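Local coordinates for PAC2 family protein (Mycobacterium tuberculosis, PDB 2WAM) that is of unknown function but belongs to the PAC2 family and represents a duplicated gene family of actinobacteria, at residues I103-Y109 against D128-S132; W156-I160 against L222-R226; Q174-T180 against E233-V239. All blocks are in the same frame, centred on the assembly; numbering follows the deposited sequence.

Contact 1. Residues I103-Y109 against D128-S132; sequences IDELLDY and DPELS
Ile103 and Leu107 both turn their CG1 or CG away from their own backbone nitrogen (chi1 -173° and 173°), and from these positions the two side chains meet Pro129 at different points of its ring. The contact lies at the base of a protruding beta hairpin, strands 115-119 and 122-126. This hairpin is inserted between strands 94-101 and 131-137, antiparallel neighbours in the main mixed sheet, so the two segments come together where the chain leaves the sheet and where it returns. Ile103 and Pro129 bury the most surface, 76 and 69 Å². Ile103 CG1 lies 4.0 Å from Pro129 CB, while its other branch, CG2, approaches the backbone at Pro129 O (3.4 Å). The same residue meets the first residue of the returning strand, with Ile103 CB 4.2 Å from Leu131 CB. One turn on, Leu106 CD1 extends this apolar row to Leu131 CD2. Leu107 crosses the proline at about a right angle, its CD2 3.9 Å from Pro129 CG. No hydrogen bond joins the segments, so the evidence here is for packing alone; several of their backbone groups bond elsewhere, as where the backbone of Leu131 bonds to that of Phe101 in strand 94-101. The outer flank faces a second subunit, whose Trp156 stacks on the Tyr109 ring and whose Glu157 N bonds to Asp104 OD1. Within the segment 103-109, Tyr109 is held at two points. Leu107 CD2 sits over the centre of one ring face, 3.5 Å above its plane, and at the far end of the ring Tyr109 OH donates to Asp104 OD1 at 2.6 Å, using that oxygen's anti lone pair, the one turned away from Asp104 OD2.

Contact 2. Residues W156-I160 against L222-R226; sequences WERFI and LLEYR
Ile160 lies at the centre of the contact, with the largest buried area (92 Å²), each of its branches serving a different neighbour. Its CD1 lies 3.7 Å from Leu222 CD2, the side chains crossing at about a right angle, while Ile160 CG2 is 3.8 Å from Leu223 CD1 and equally close to Arg226 CB. The segment axes approach to 10.5 Å and cross at -60°, a steep packing of two helices that each lead into one of two adjacent parallel strands of the alpha/beta core. Leu222 CD2 also touches the indole of Trp156 at its edge, 4.0 Å from CE3. Outward, Leu222 CD1 sits over one face of the Arg226 guanidinium, whose chain bends at chi2 (-89°) to reach Glu157. Arg226 NE donates to Glu157 OE2 and Arg226 NH2 to Glu157 OE1, each at 2.9 Å, a side-on bidentate salt bridge with carboxylate and guanidinium planes 29° apart. Arg226 NH1 bonds to Gln229, and NH2 also bridges to Asp128 of a neighbouring subunit. With partners for all three nitrogens, one aliphatic cover and two carboxylates close by, the guanidinium is probably held in its rotation and its positive charge probably stabilised.

Contact 3. Residues Q174-T180 against E233-V239; sequences QTIGLGT and EVVGFTV
Glu233, just before the strand, meets the other segment on two levels: its OE2 accepts a bond from Gln174 NE2 at 3.1 Å, from above the carboxylate plane, and its backbone O takes the Thr175 amide; a water bonded to that same O also joins Thr175 OG1. From Val234 onward the pairing is parallel and in register, the axes 18° apart. Val234 CA approaches Thr175 O at 3.3 Å. Val235 is gripped both ways, N to Thr175 O and O to Gly177 N, both 2.8 Å, and its CG1 lies beside Ile176 CG1 (3.8 Å), the two pointing the same way. Gly236 pairs with Gly177, backbone against backbone. Phe237 N bonds to Gly177 O at 2.9 Å, and Ile176 CG2 meets the phenyl edge at CE1; the return bond, Gly179 N to Phe237 O, is weak (129°). Thr238 CG2 then rests on the Thr180 carbonyl, and Val239 N bonds to Gly179 O at 2.9 Å. Strand 174-183 has strand 67-73 on its other side, as strand 234-242 has 193-197. Phe237 and Val239 pack on helix 251-265, while Thr175 and Val234 turn to helix 219-229 on the opposite face.

Contact 2 is the middle term of the three. Its centre lies about 17 Å from that of contact 1, which it touches through Phe159 CE2 and Leu131 CD2 (3.7 Å), and about 14 Å from that of contact 3, where Glu224 O meets Val234 CG1 at 3.6 Å. Contacts 2 and 3 are also joined in the chain: helices 156-169 and 219-229 are followed by strands 174-183 and 234-242, respectively. Contacts 1 and 3 reach the same sheet without touching, their nearest atoms about 11 Å apart. Contact 1 of one subunit also docks on contact 2 of another, through Tyr109 with Trp156 and Asp128 with Arg226, whereas contact 3 touches no other chain.

Contact 1. Residues I103-Y109 against D128-S132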
# COMPACT_ATOMS: atom_id res chain seq x y z
N ILE A 103 2.20 7.16 -16.21
CA ILE A 103 2.83 6.57 -17.38
C ILE A 103 4.12 5.83 -16.97
O ILE A 103 4.41 4.76 -17.50
CB ILE A 103 3.06 7.64 -18.49
CG1 ILE A 103 3.56 7.01 -19.80
CG2 ILE A 103 4.03 8.70 -18.01
CD1 ILE A 103 2.77 5.80 -20.26
N ASP A 104 4.86 6.38 -16.00
CA ASP A 104 6.05 5.70 -15.50
C ASP A 104 5.78 4.28 -14.96
O ASP A 104 6.68 3.42 -14.98
CB ASP A 104 6.77 6.54 -14.45
CG ASP A 104 8.17 6.01 -14.13
OD1 ASP A 104 9.00 5.89 -15.06
OD2 ASP A 104 8.46 5.73 -12.94
N GLU A 105 4.57 4.04 -14.47
CA GLU A 105 4.16 2.73 -13.99
C GLU A 105 3.61 1.82 -15.10
O GLU A 105 3.41 0.62 -14.87
CB GLU A 105 3.11 2.85 -12.87
CG GLU A 105 3.59 3.51 -11.58
CD GLU A 105 4.55 2.64 -10.79
OE1 GLU A 105 5.50 3.19 -10.20
OE2 GLU A 105 4.36 1.40 -10.75
N LEU A 106 3.37 2.37 -16.28
CA LEU A 106 2.62 1.66 -17.31
C LEU A 106 3.42 1.43 -18.59
O LEU A 106 2.93 0.83 -19.54
CB LEU A 106 1.33 2.42 -17.65
CG LEU A 106 0.34 2.70 -16.52
CD1 LEU A 106 -0.70 3.69 -16.98
CD2 LEU A 106 -0.31 1.42 -16.03
N LEU A 107 4.65 1.91 -18.61
CA LEU A 107 5.43 1.89 -19.84
C LEU A 107 6.63 0.94 -19.79
O LEU A 107 7.33 0.84 -18.77
CB LEU A 107 5.87 3.32 -20.17
CG LEU A 107 6.84 3.51 -21.32
CD1 LEU A 107 6.10 3.31 -22.64
CD2 LEU A 107 7.50 4.88 -21.25
N ASP A 108 6.86 0.23 -20.88
CA ASP A 108 8.09 -0.53 -21.04
C ASP A 108 9.12 0.38 -21.71
O ASP A 108 9.09 0.59 -22.93
CB ASP A 108 7.82 -1.77 -21.89
CG ASP A 108 9.06 -2.62 -22.13
OD1 ASP A 108 10.20 -2.12 -21.99
OD2 ASP A 108 8.88 -3.79 -22.49
N TYR A 109 10.04 0.91 -20.92
CA TYR A 109 10.98 1.91 -21.42
C TYR A 109 11.98 1.38 -22.44
O TYR A 109 12.41 2.11 -23.33
CB TYR A 109 11.73 2.55 -20.26
CG TYR A 109 10.94 3.62 -19.56
CD1 TYR A 109 10.15 3.31 -18.47
CD2 TYR A 109 10.99 4.94 -19.99
CE1 TYR A 109 9.42 4.27 -17.81
CE2 TYR A 109 10.28 5.92 -19.33
CZ TYR A 109 9.50 5.57 -18.24
OH TYR A 109 8.77 6.52 -17.55
N ASP A 128 9.68 13.36 -23.05
CA ASP A 128 8.98 12.66 -21.98
C ASP A 128 7.61 12.16 -22.39
O ASP A 128 6.85 12.87 -23.05
CB ASP A 128 8.85 13.56 -20.76
CG ASP A 128 10.20 14.00 -20.22
OD1 ASP A 128 11.21 13.36 -20.60
OD2 ASP A 128 10.25 14.98 -19.44
N PRO A 129 7.30 10.90 -22.04
CA PRO A 129 6.00 10.31 -22.37
C PRO A 129 4.88 10.85 -21.49
O PRO A 129 5.06 11.00 -20.29
CB PRO A 129 6.24 8.82 -22.09
CG PRO A 129 7.35 8.79 -21.12
CD PRO A 129 8.26 9.86 -21.63
N GLU A 130 3.72 11.12 -22.09
CA GLU A 130 2.57 11.58 -21.34
C GLU A 130 1.44 10.58 -21.52
O GLU A 130 1.38 9.85 -22.50
CB GLU A 130 2.10 12.96 -21.82
CG GLU A 130 1.30 12.94 -23.15
CD GLU A 130 0.06 13.86 -23.15
OE1 GLU A 130 -0.24 14.46 -22.10
OE2 GLU A 130 -0.62 13.97 -24.20
N LEU A 131 0.55 10.56 -20.54
CA LEU A 131 -0.74 9.90 -20.64
C LEU A 131 -1.64 10.70 -19.71
O LEU A 131 -1.50 10.62 -18.47
CB LEU A 131 -0.70 8.41 -20.24
CG LEU A 131 -2.05 7.69 -20.41
CD1 LEU A 131 -2.66 7.98 -21.79
CD2 LEU A 131 -1.94 6.19 -20.19
N SER A 132 -2.53 11.50 -20.31
CA SER A 132 -3.32 12.48 -19.55
C SER A 132 -4.80 12.59 -19.94
O SER A 132 -5.19 12.32 -21.08
CB SER A 132 -2.65 13.85 -19.63
OG SER A 132 -1.41 13.85 -18.91

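Contact 2. Residues W156-I160 against L222-R226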
# COMPACT_ATOMS: atom_id res chain seq x y z
N TRP A 156 -3.86 -2.93 -18.56
CA TRP A 156 -4.97 -2.38 -19.31
C TRP A 156 -6.28 -2.38 -18.54
O TRP A 156 -7.08 -1.45 -18.66
CB TRP A 156 -5.16 -3.12 -20.63
CG TRP A 156 -4.15 -2.80 -21.67
CD1 TRP A 156 -2.98 -2.11 -21.51
CD2 TRP A 156 -4.19 -3.19 -23.04
NE1 TRP A 156 -2.31 -2.03 -22.70
CE2 TRP A 156 -3.03 -2.69 -23.66
CE3 TRP A 156 -5.11 -3.91 -23.82
CZ2 TRP A 156 -2.76 -2.89 -25.01
CZ3 TRP A 156 -4.85 -4.10 -25.15
CH2 TRP A 156 -3.67 -3.60 -25.73
N GLU A 157 -6.53 -3.42 -17.76
CA GLU A 157 -7.81 -3.50 -17.08
C GLU A 157 -7.90 -2.43 -16.01
O GLU A 157 -8.86 -1.66 -15.96
CB GLU A 157 -8.07 -4.89 -16.51
CG GLU A 157 -8.21 -5.99 -17.58
CD GLU A 157 -9.41 -5.82 -18.52
OE1 GLU A 157 -9.45 -6.50 -19.55
OE2 GLU A 157 -10.32 -5.01 -18.23
N ARG A 158 -6.88 -2.37 -15.17
CA ARG A 158 -6.85 -1.37 -14.12
C ARG A 158 -6.97 0.05 -14.72
O ARG A 158 -7.73 0.88 -14.24
CB ARG A 158 -5.59 -1.53 -13.29
CG ARG A 158 -5.60 -0.76 -12.00
CD ARG A 158 -4.56 -1.31 -11.06
NE ARG A 158 -3.90 -0.25 -10.33
CZ ARG A 158 -2.71 -0.37 -9.75
NH1 ARG A 158 -2.05 -1.52 -9.82
NH2 ARG A 158 -2.19 0.66 -9.11
N PHE A 159 -6.21 0.29 -15.79
CA PHE A 159 -6.23 1.55 -16.51
C PHE A 159 -7.62 1.89 -17.05
O PHE A 159 -8.14 2.98 -16.79
CB PHE A 159 -5.20 1.52 -17.65
CG PHE A 159 -5.32 2.67 -18.59
CD1 PHE A 159 -5.66 2.47 -19.93
CD2 PHE A 159 -5.11 3.97 -18.15
CE1 PHE A 159 -5.77 3.52 -20.80
CE2 PHE A 159 -5.22 5.04 -19.02
CZ PHE A 159 -5.55 4.82 -20.35
N ILE A 160 -8.20 0.96 -17.81
CA ILE A 160 -9.53 1.15 -18.37
C ILE A 160 -10.60 1.43 -17.30
O ILE A 160 -11.43 2.33 -17.44
CB ILE A 160 -9.94 -0.05 -19.22
CG1 ILE A 160 -9.13 -0.07 -20.52
CG2 ILE A 160 -11.42 0.00 -19.53
CD1 ILE A 160 -9.03 -1.45 -21.15
N LEU A 222 -10.30 -1.78 -26.45
CA LEU A 222 -10.78 -2.47 -25.27
C LEU A 222 -11.53 -1.49 -24.36
O LEU A 222 -12.51 -1.88 -23.73
CB LEU A 222 -9.64 -3.16 -24.52
CG LEU A 222 -10.06 -4.19 -23.47
CD1 LEU A 222 -10.90 -5.30 -24.10
CD2 LEU A 222 -8.84 -4.77 -22.78
N LEU A 223 -11.10 -0.23 -24.34
CA LEU A 223 -11.80 0.78 -23.55
C LEU A 223 -13.20 0.96 -24.07
O LEU A 223 -14.18 0.96 -23.32
CB LEU A 223 -11.06 2.11 -23.60
CG LEU A 223 -11.82 3.31 -23.01
CD1 LEU A 223 -12.05 3.15 -21.50
CD2 LEU A 223 -11.05 4.59 -23.30
N GLU A 224 -13.30 1.11 -25.39
CA GLU A 224 -14.58 1.23 -26.06
C GLU A 224 -15.48 0.01 -25.76
O GLU A 224 -16.64 0.17 -25.34
CB GLU A 224 -14.35 1.41 -27.56
CG GLU A 224 -15.55 1.20 -28.44
CD GLU A 224 -15.30 1.70 -29.84
OE1 GLU A 224 -14.66 2.77 -29.99
OE2 GLU A 224 -15.73 1.02 -30.80
N TYR A 225 -14.94 -1.19 -25.93
CA TYR A 225 -15.68 -2.40 -25.59
C TYR A 225 -16.12 -2.47 -24.12
O TYR A 225 -17.29 -2.76 -23.83
CB TYR A 225 -14.88 -3.65 -25.94
CG TYR A 225 -15.62 -4.93 -25.66
CD1 TYR A 225 -16.84 -5.19 -26.28
CD2 TYR A 225 -15.11 -5.88 -24.78
CE1 TYR A 225 -17.53 -6.37 -26.03
CE2 TYR A 225 -15.79 -7.05 -24.52
CZ TYR A 225 -17.00 -7.29 -25.15
OH TYR A 225 -17.67 -8.46 -24.89
N ARG A 226 -15.19 -2.21 -23.20
CA ARG A 226 -15.52 -2.26 -21.78
C ARG A 226 -16.59 -1.24 -21.45
O ARG A 226 -17.57 -1.56 -20.78
CB ARG A 226 -14.28 -2.04 -20.92
CG ARG A 226 -13.26 -3.16 -20.99
CD ARG A 226 -13.54 -4.22 -19.97
NE ARG A 226 -12.60 -5.33 -20.05
CZ ARG A 226 -12.85 -6.48 -20.67
NH1 ARG A 226 -14.01 -6.66 -21.28
NH2 ARG A 226 -11.94 -7.44 -20.69

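Contact 3. Residues Q174-T180 against E233-V239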
# COMPACT_ATOMS: atom_id res chain seq x y z
N GLN A 174 -20.92 10.25 -24.01
CA GLN A 174 -20.51 9.65 -25.27
C GLN A 174 -18.99 9.57 -25.32
O GLN A 174 -18.30 10.53 -24.98
CB GLN A 174 -21.03 10.48 -26.43
CG GLN A 174 -20.68 9.94 -27.80
CD GLN A 174 -21.25 10.80 -28.92
OE1 GLN A 174 -20.68 11.83 -29.28
NE2 GLN A 174 -22.38 10.38 -29.48
N THR A 175 -18.47 8.42 -25.74
CA THR A 175 -17.04 8.20 -25.81
C THR A 175 -16.62 7.91 -27.24
O THR A 175 -17.06 6.92 -27.82
CB THR A 175 -16.61 7.04 -24.89
OG1 THR A 175 -16.97 7.35 -23.54
CG2 THR A 175 -15.10 6.84 -24.96
N ILE A 176 -15.78 8.78 -27.79
CA ILE A 176 -15.35 8.69 -29.19
C ILE A 176 -13.87 8.32 -29.29
O ILE A 176 -13.01 9.05 -28.81
CB ILE A 176 -15.54 10.05 -29.91
CG1 ILE A 176 -16.94 10.60 -29.70
CG2 ILE A 176 -15.23 9.92 -31.39
CD1 ILE A 176 -17.21 11.85 -30.46
N GLY A 177 -13.58 7.19 -29.94
CA GLY A 177 -12.21 6.76 -30.12
C GLY A 177 -11.60 7.07 -31.48
O GLY A 177 -12.28 7.05 -32.52
N LEU A 178 -10.30 7.35 -31.48
CA LEU A 178 -9.60 7.61 -32.73
C LEU A 178 -8.68 6.45 -33.11
O LEU A 178 -8.03 5.84 -32.26
CB LEU A 178 -8.80 8.90 -32.63
CG LEU A 178 -9.56 10.15 -32.19
CD1 LEU A 178 -8.74 11.41 -32.49
CD2 LEU A 178 -10.92 10.19 -32.87
N GLY A 179 -8.65 6.15 -34.41
CA GLY A 179 -7.78 5.13 -34.95
C GLY A 179 -7.26 5.41 -36.36
O GLY A 179 -7.81 6.25 -37.10
N THR A 180 -6.19 4.72 -36.72
CA THR A 180 -5.69 4.70 -38.09
C THR A 180 -5.44 3.26 -38.49
O THR A 180 -5.28 2.38 -37.64
CB THR A 180 -4.33 5.41 -38.24
OG1 THR A 180 -3.29 4.55 -37.74
CG2 THR A 180 -4.28 6.75 -37.53
N GLU A 233 -22.52 4.91 -24.13
CA GLU A 233 -22.57 5.12 -25.57
C GLU A 233 -21.18 5.34 -26.13
O GLU A 233 -20.48 6.25 -25.70
CB GLU A 233 -23.46 6.30 -25.93
CG GLU A 233 -23.76 6.40 -27.42
CD GLU A 233 -24.76 7.50 -27.75
OE1 GLU A 233 -25.94 7.17 -27.97
OE2 GLU A 233 -24.36 8.69 -27.77
N VAL A 234 -20.77 4.52 -27.09
CA VAL A 234 -19.43 4.62 -27.63
C VAL A 234 -19.45 4.70 -29.15
O VAL A 234 -20.36 4.19 -29.80
CB VAL A 234 -18.56 3.41 -27.22
CG1 VAL A 234 -18.56 3.24 -25.69
CG2 VAL A 234 -19.04 2.13 -27.93
N VAL A 235 -18.43 5.34 -29.71
CA VAL A 235 -18.25 5.39 -31.14
C VAL A 235 -16.76 5.55 -31.44
O VAL A 235 -16.00 6.05 -30.61
CB VAL A 235 -19.15 6.48 -31.82
CG1 VAL A 235 -19.13 7.76 -31.05
CG2 VAL A 235 -18.74 6.71 -33.25
N GLY A 236 -16.35 5.08 -32.61
CA GLY A 236 -14.94 5.00 -32.93
C GLY A 236 -14.74 5.16 -34.41
O GLY A 236 -15.52 4.66 -35.21
N PHE A 237 -13.67 5.86 -34.77
CA PHE A 237 -13.37 6.09 -36.17
C PHE A 237 -11.95 5.68 -36.49
O PHE A 237 -11.01 6.12 -35.85
CB PHE A 237 -13.61 7.56 -36.53
CG PHE A 237 -15.00 8.01 -36.27
CD1 PHE A 237 -15.29 8.82 -35.19
CD2 PHE A 237 -16.03 7.61 -37.11
CE1 PHE A 237 -16.60 9.24 -34.94
CE2 PHE A 237 -17.33 8.01 -36.88
CZ PHE A 237 -17.62 8.84 -35.79
N THR A 238 -11.81 4.81 -37.47
CA THR A 238 -10.51 4.36 -37.90
C THR A 238 -10.28 4.88 -39.31
O THR A 238 -10.91 4.42 -40.26
CB THR A 238 -10.43 2.85 -37.86
OG1 THR A 238 -10.74 2.40 -36.54
CG2 THR A 238 -9.04 2.39 -38.25
N VAL A 239 -9.40 5.85 -39.44
CA VAL A 239 -9.16 6.52 -40.71
C VAL A 239 -8.17 5.72 -41.57
O VAL A 239 -7.28 5.04 -41.04
CB VAL A 239 -8.71 8.00 -40.48
CG1 VAL A 239 -7.46 8.09 -39.58
CG2 VAL A 239 -8.49 8.71 -41.79
O HOH W 1 -19.79 7.24 -23.21